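Tegumental protein 20.8 kDa (Clonorchis sinensis, PDB 5X2E) binds a calcium ion in the first loop of the calmodulin-like EF-hand pair at its N-terminal end, the piece described here, probably as a tegumental calcium-binding protein. Local coordinates at residues A[3-14]-A[61-72]. Sequence-based numbering, arbitrary orientation.
Sequences FINIFVSIDKDG and LGLKPAEIIDFR. With CA (calcium ion), chain B.
The guanidinium of Arg72 lies between the two branches of Val8 on one face and the CA of Gly14 on the other, Val8 CG2 standing over its centre. Its NH2 lies at the edge of the Phe7 ring, in the ring plane and 3.8 Å from CE2, with the two planes nearly perpendicular (83°). The Phe71 ring receives the CA of Asn5 over one face as a CH-pi contact and Val8 CG2 at its edge, while Asn5 CG rests 3.5 Å from Phe71 CZ, the amide tilted against the ring. Over a face of the Phe3 ring sits Leu61 CD1.

End-on, Arg72 grips Asp11 twice: NH1 donates to the backbone O of Asp11 (3.0 Å), close to the guanidinium plane, and NH2 forms a salt bridge with OD2 (2.8 Å) on its anti side, a more bent bond (134°). Bends at chi2 and chi3 turn the arginine chain back to this position. Asp11 O also accepts from Gly14 N. The backbone N of Asn16 donates to Asp11 OD2 and its side-chain OD1 accepts from Arg72 NH2, which should limit rotation of the carboxylate, whose OD1 binds calcium at 2.2 Å.

Toward the N-terminal end of helix 3-10, Ile4 fits between Leu63, Glu67, Ile68 and Phe71, its CG2 only 3.5 Å from Phe71 CB. The axes of helices 3-10 and 65-72 cross at -67°, 9.4 Å apart. Asp13, Thr15, Glu22, Val17 through its backbone O, and a water complete the calcium site. In this domain helix 65-79 packs against the entering helix of a helix-loop-helix EF-hand calcium site.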
loop_
_atom_site.group_PDB
_atom_site.type_symbol
_atom_site.label_atom_id
_atom_site.label_comp_id
_atom_site.label_asym_id
_atom_site.label_seq_id
_atom_site.Cartn_x
_atom_site.Cartn_y
_atom_site.Cartn_z
ATOM N N PHE A 3 -7.284 4.042 3.307
ATOM C CA PHE A 3 -6.389 3.447 2.335
ATOM C C PHE A 3 -5.044 4.179 2.295
ATOM O O PHE A 3 -4.017 3.544 2.065
ATOM C CB PHE A 3 -7.026 3.437 0.953
ATOM C CG PHE A 3 -8.053 2.376 0.775
ATOM C CD1 PHE A 3 -7.722 1.040 0.947
ATOM C CD2 PHE A 3 -9.341 2.700 0.402
ATOM C CE1 PHE A 3 -8.663 0.036 0.770
ATOM C CE2 PHE A 3 -10.281 1.697 0.215
ATOM C CZ PHE A 3 -9.932 0.367 0.410
ATOM N N ILE A 4 -5.052 5.497 2.526
ATOM C CA ILE A 4 -3.812 6.286 2.557
ATOM C C ILE A 4 -2.864 5.725 3.620
ATOM O O ILE A 4 -1.696 5.395 3.354
ATOM C CB ILE A 4 -4.117 7.800 2.820
ATOM C CG1 ILE A 4 -4.853 8.402 1.613
ATOM C CG2 ILE A 4 -2.835 8.556 3.060
ATOM C CD1 ILE A 4 -5.649 9.686 1.879
ATOM N N ASN A 5 -3.402 5.569 4.816
ATOM C CA ASN A 5 -2.688 5.004 5.942
ATOM C C ASN A 5 -2.200 3.575 5.684
ATOM O O ASN A 5 -1.056 3.228 5.983
ATOM C CB ASN A 5 -3.623 5.028 7.130
ATOM C CG ASN A 5 -2.964 4.702 8.440
ATOM O OD1 ASN A 5 -1.932 4.054 8.507
ATOM N ND2 ASN A 5 -3.610 5.129 9.522
ATOM N N ILE A 6 -3.076 2.732 5.143
ATOM C CA ILE A 6 -2.726 1.322 4.955
ATOM C C ILE A 6 -1.600 1.204 3.920
ATOM O O ILE A 6 -0.674 0.414 4.110
ATOM C CB ILE A 6 -3.983 0.495 4.575
ATOM C CG1 ILE A 6 -4.952 0.461 5.774
ATOM C CG2 ILE A 6 -3.593 -0.923 4.131
ATOM C CD1 ILE A 6 -6.382 0.078 5.427
ATOM N N PHE A 7 -1.643 2.013 2.861
ATOM C CA PHE A 7 -0.568 1.981 1.851
ATOM C C PHE A 7 0.768 2.265 2.540
ATOM O O PHE A 7 1.755 1.553 2.342
ATOM C CB PHE A 7 -0.764 3.011 0.729
ATOM C CG PHE A 7 0.292 2.908 -0.323
ATOM C CD1 PHE A 7 0.045 2.182 -1.476
ATOM C CD2 PHE A 7 1.534 3.542 -0.170
ATOM C CE1 PHE A 7 1.015 2.036 -2.448
ATOM C CE2 PHE A 7 2.519 3.385 -1.136
ATOM C CZ PHE A 7 2.258 2.641 -2.273
ATOM N N VAL A 8 0.803 3.351 3.298
ATOM C CA VAL A 8 2.032 3.715 3.996
ATOM C C VAL A 8 2.464 2.635 4.977
ATOM O O VAL A 8 3.645 2.283 5.043
ATOM C CB VAL A 8 1.872 5.083 4.672
ATOM C CG1 VAL A 8 3.034 5.358 5.632
ATOM C CG2 VAL A 8 1.777 6.157 3.583
ATOM N N SER A 9 1.509 2.024 5.670
ATOM C CA SER A 9 1.855 0.925 6.568
ATOM C C SER A 9 2.455 -0.308 5.869
ATOM O O SER A 9 3.411 -0.924 6.350
ATOM C CB SER A 9 0.633 0.491 7.343
ATOM O OG SER A 9 1.046 -0.430 8.328
ATOM N N ILE A 10 1.886 -0.679 4.735
ATOM C CA ILE A 10 2.395 -1.830 3.999
ATOM C C ILE A 10 3.791 -1.536 3.402
ATOM O O ILE A 10 4.687 -2.381 3.448
ATOM C CB ILE A 10 1.415 -2.242 2.893
ATOM C CG1 ILE A 10 0.084 -2.710 3.497
ATOM C CG2 ILE A 10 2.033 -3.336 2.030
ATOM C CD1 ILE A 10 -1.031 -2.841 2.457
ATOM N N ASP A 11 3.950 -0.340 2.853
ATOM C CA ASP A 11 5.146 0.051 2.138
ATOM C C ASP A 11 6.211 0.516 3.119
ATOM O O ASP A 11 6.563 1.712 3.214
ATOM C CB ASP A 11 4.822 1.149 1.131
ATOM C CG ASP A 11 6.022 1.578 0.356
ATOM O OD1 ASP A 11 6.893 0.728 0.058
ATOM O OD2 ASP A 11 6.122 2.793 0.072
ATOM N N LYS A 12 6.721 -0.438 3.886
ATOM C CA LYS A 12 7.508 -0.116 5.068
ATOM C C LYS A 12 8.857 0.507 4.731
ATOM O O LYS A 12 9.433 1.181 5.564
ATOM C CB LYS A 12 7.721 -1.374 5.902
ATOM C CG LYS A 12 8.304 -2.497 5.119
ATOM C CD LYS A 12 8.386 -3.741 5.969
ATOM C CE LYS A 12 9.407 -4.668 5.400
ATOM N NZ LYS A 12 9.840 -5.641 6.425
ATOM N N ASP A 13 9.369 0.273 3.520
ATOM C CA ASP A 13 10.645 0.891 3.142
ATOM C C ASP A 13 10.480 2.221 2.402
ATOM O O ASP A 13 11.470 2.856 2.026
ATOM C CB ASP A 13 11.508 -0.070 2.338
ATOM C CG ASP A 13 10.873 -0.495 1.048
ATOM O OD1 ASP A 13 9.792 0.027 0.636
ATOM O OD2 ASP A 13 11.490 -1.350 0.384
ATOM N N GLY A 14 9.242 2.703 2.251
ATOM C CA GLY A 14 9.027 4.012 1.668
ATOM C C GLY A 14 9.319 4.113 0.179
ATOM O O GLY A 14 9.418 5.227 -0.334
ATOM N N LEU A 61 -8.194 4.069 -6.776
ATOM C CA LEU A 61 -8.976 4.523 -5.634
ATOM C C LEU A 61 -9.427 5.981 -5.742
ATOM O O LEU A 61 -10.162 6.460 -4.887
ATOM C CB LEU A 61 -8.165 4.333 -4.341
ATOM C CG LEU A 61 -7.890 2.864 -4.028
ATOM C CD1 LEU A 61 -6.909 2.716 -2.874
ATOM C CD2 LEU A 61 -9.193 2.177 -3.691
ATOM N N GLY A 62 -8.963 6.697 -6.763
ATOM C CA GLY A 62 -9.286 8.116 -6.897
ATOM C C GLY A 62 -8.496 9.023 -5.953
ATOM O O GLY A 62 -8.990 10.074 -5.551
ATOM N N LEU A 63 -7.275 8.612 -5.597
ATOM C CA LEU A 63 -6.374 9.396 -4.754
ATOM C C LEU A 63 -5.288 10.037 -5.610
ATOM O O LEU A 63 -5.127 9.680 -6.777
ATOM C CB LEU A 63 -5.749 8.510 -3.669
ATOM C CG LEU A 63 -6.706 7.763 -2.732
ATOM C CD1 LEU A 63 -5.957 6.677 -1.941
ATOM C CD2 LEU A 63 -7.459 8.742 -1.812
ATOM N N LYS A 64 -4.543 10.981 -5.040
ATOM C CA LYS A 64 -3.353 11.499 -5.711
ATOM C C LYS A 64 -2.126 11.044 -4.933
ATOM O O LYS A 64 -2.208 10.877 -3.724
ATOM C CB LYS A 64 -3.408 13.024 -5.821
ATOM C CG LYS A 64 -4.641 13.511 -6.575
ATOM C CD LYS A 64 -4.799 15.022 -6.553
ATOM C CE LYS A 64 -6.138 15.447 -7.169
ATOM N NZ LYS A 64 -5.985 16.148 -8.479
ATOM N N PRO A 65 -0.990 10.818 -5.623
ATOM C CA PRO A 65 0.247 10.452 -4.907
ATOM C C PRO A 65 0.592 11.467 -3.812
ATOM O O PRO A 65 1.063 11.050 -2.746
ATOM C CB PRO A 65 1.300 10.427 -6.025
ATOM C CG PRO A 65 0.489 9.976 -7.247
ATOM C CD PRO A 65 -0.854 10.652 -7.081
ATOM N N ALA A 66 0.346 12.752 -4.052
ATOM C CA ALA A 66 0.601 13.785 -3.049
ATOM C C ALA A 66 -0.055 13.490 -1.687
ATOM O O ALA A 66 0.513 13.838 -0.657
ATOM C CB ALA A 66 0.131 15.153 -3.572
ATOM N N GLU A 67 -1.212 12.821 -1.674
ATOM C CA GLU A 67 -1.904 12.484 -0.407
ATOM C C GLU A 67 -1.151 11.447 0.439
ATOM O O GLU A 67 -1.077 11.554 1.672
ATOM C CB GLU A 67 -3.309 11.979 -0.688
ATOM C CG GLU A 67 -4.216 13.032 -1.219
ATOM C CD GLU A 67 -5.591 12.491 -1.487
ATOM O OE1 GLU A 67 -6.425 12.496 -0.553
ATOM O OE2 GLU A 67 -5.837 12.063 -2.636
ATOM N N ILE A 68 -0.568 10.460 -0.216
ATOM C CA ILE A 68 0.222 9.484 0.509
ATOM C C ILE A 68 1.499 10.147 0.991
ATOM O O ILE A 68 1.954 9.895 2.107
ATOM C CB ILE A 68 0.549 8.247 -0.373
ATOM C CG1 ILE A 68 -0.564 7.202 -0.289
ATOM C CG2 ILE A 68 1.850 7.583 0.063
ATOM C CD1 ILE A 68 -1.841 7.655 -0.904
ATOM N N ILE A 69 2.097 10.984 0.152
ATOM C CA ILE A 69 3.338 11.644 0.551
ATOM C C ILE A 69 3.123 12.536 1.784
ATOM O O ILE A 69 3.940 12.548 2.704
ATOM C CB ILE A 69 3.922 12.452 -0.613
ATOM C CG1 ILE A 69 4.342 11.515 -1.755
ATOM C CG2 ILE A 69 5.103 13.283 -0.129
ATOM C CD1 ILE A 69 4.672 12.269 -3.028
ATOM N N ASP A 70 2.029 13.289 1.799
ATOM C CA ASP A 70 1.713 14.148 2.952
ATOM C C ASP A 70 1.586 13.308 4.194
ATOM O O ASP A 70 2.146 13.626 5.246
ATOM C CB ASP A 70 0.412 14.904 2.720
ATOM C CG ASP A 70 0.632 16.217 2.041
ATOM O OD1 ASP A 70 1.773 16.703 2.066
ATOM O OD2 ASP A 70 -0.341 16.774 1.504
ATOM N N PHE A 71 0.837 12.218 4.067
ATOM C CA PHE A 71 0.639 11.352 5.218
ATOM C C PHE A 71 1.962 10.766 5.684
ATOM O O PHE A 71 2.215 10.688 6.871
ATOM C CB PHE A 71 -0.358 10.230 4.915
ATOM C CG PHE A 71 -0.625 9.325 6.098
ATOM C CD1 PHE A 71 0.108 8.155 6.289
ATOM C CD2 PHE A 71 -1.610 9.649 7.018
ATOM C CE1 PHE A 71 -0.119 7.345 7.385
ATOM C CE2 PHE A 71 -1.863 8.825 8.114
ATOM C CZ PHE A 71 -1.115 7.682 8.295
ATOM N N ARG A 72 2.787 10.327 4.743
ATOM C CA ARG A 72 4.099 9.811 5.062
ATOM C C ARG A 72 4.944 10.815 5.821
ATOM O O ARG A 72 5.559 10.467 6.822
ATOM C CB ARG A 72 4.815 9.420 3.757
ATOM C CG ARG A 72 6.225 8.829 3.917
ATOM C CD ARG A 72 6.220 7.332 3.859
ATOM N NE ARG A 72 5.648 6.800 2.620
ATOM C CZ ARG A 72 5.556 5.496 2.354
ATOM N NH1 ARG A 72 5.948 4.605 3.270
ATOM N NH2 ARG A 72 5.056 5.072 1.188
HETATM CA CA CA B . 8.120 -0.982 -0.702
HETATM O O HOH W 1 9.376 -2.608 -1.831
#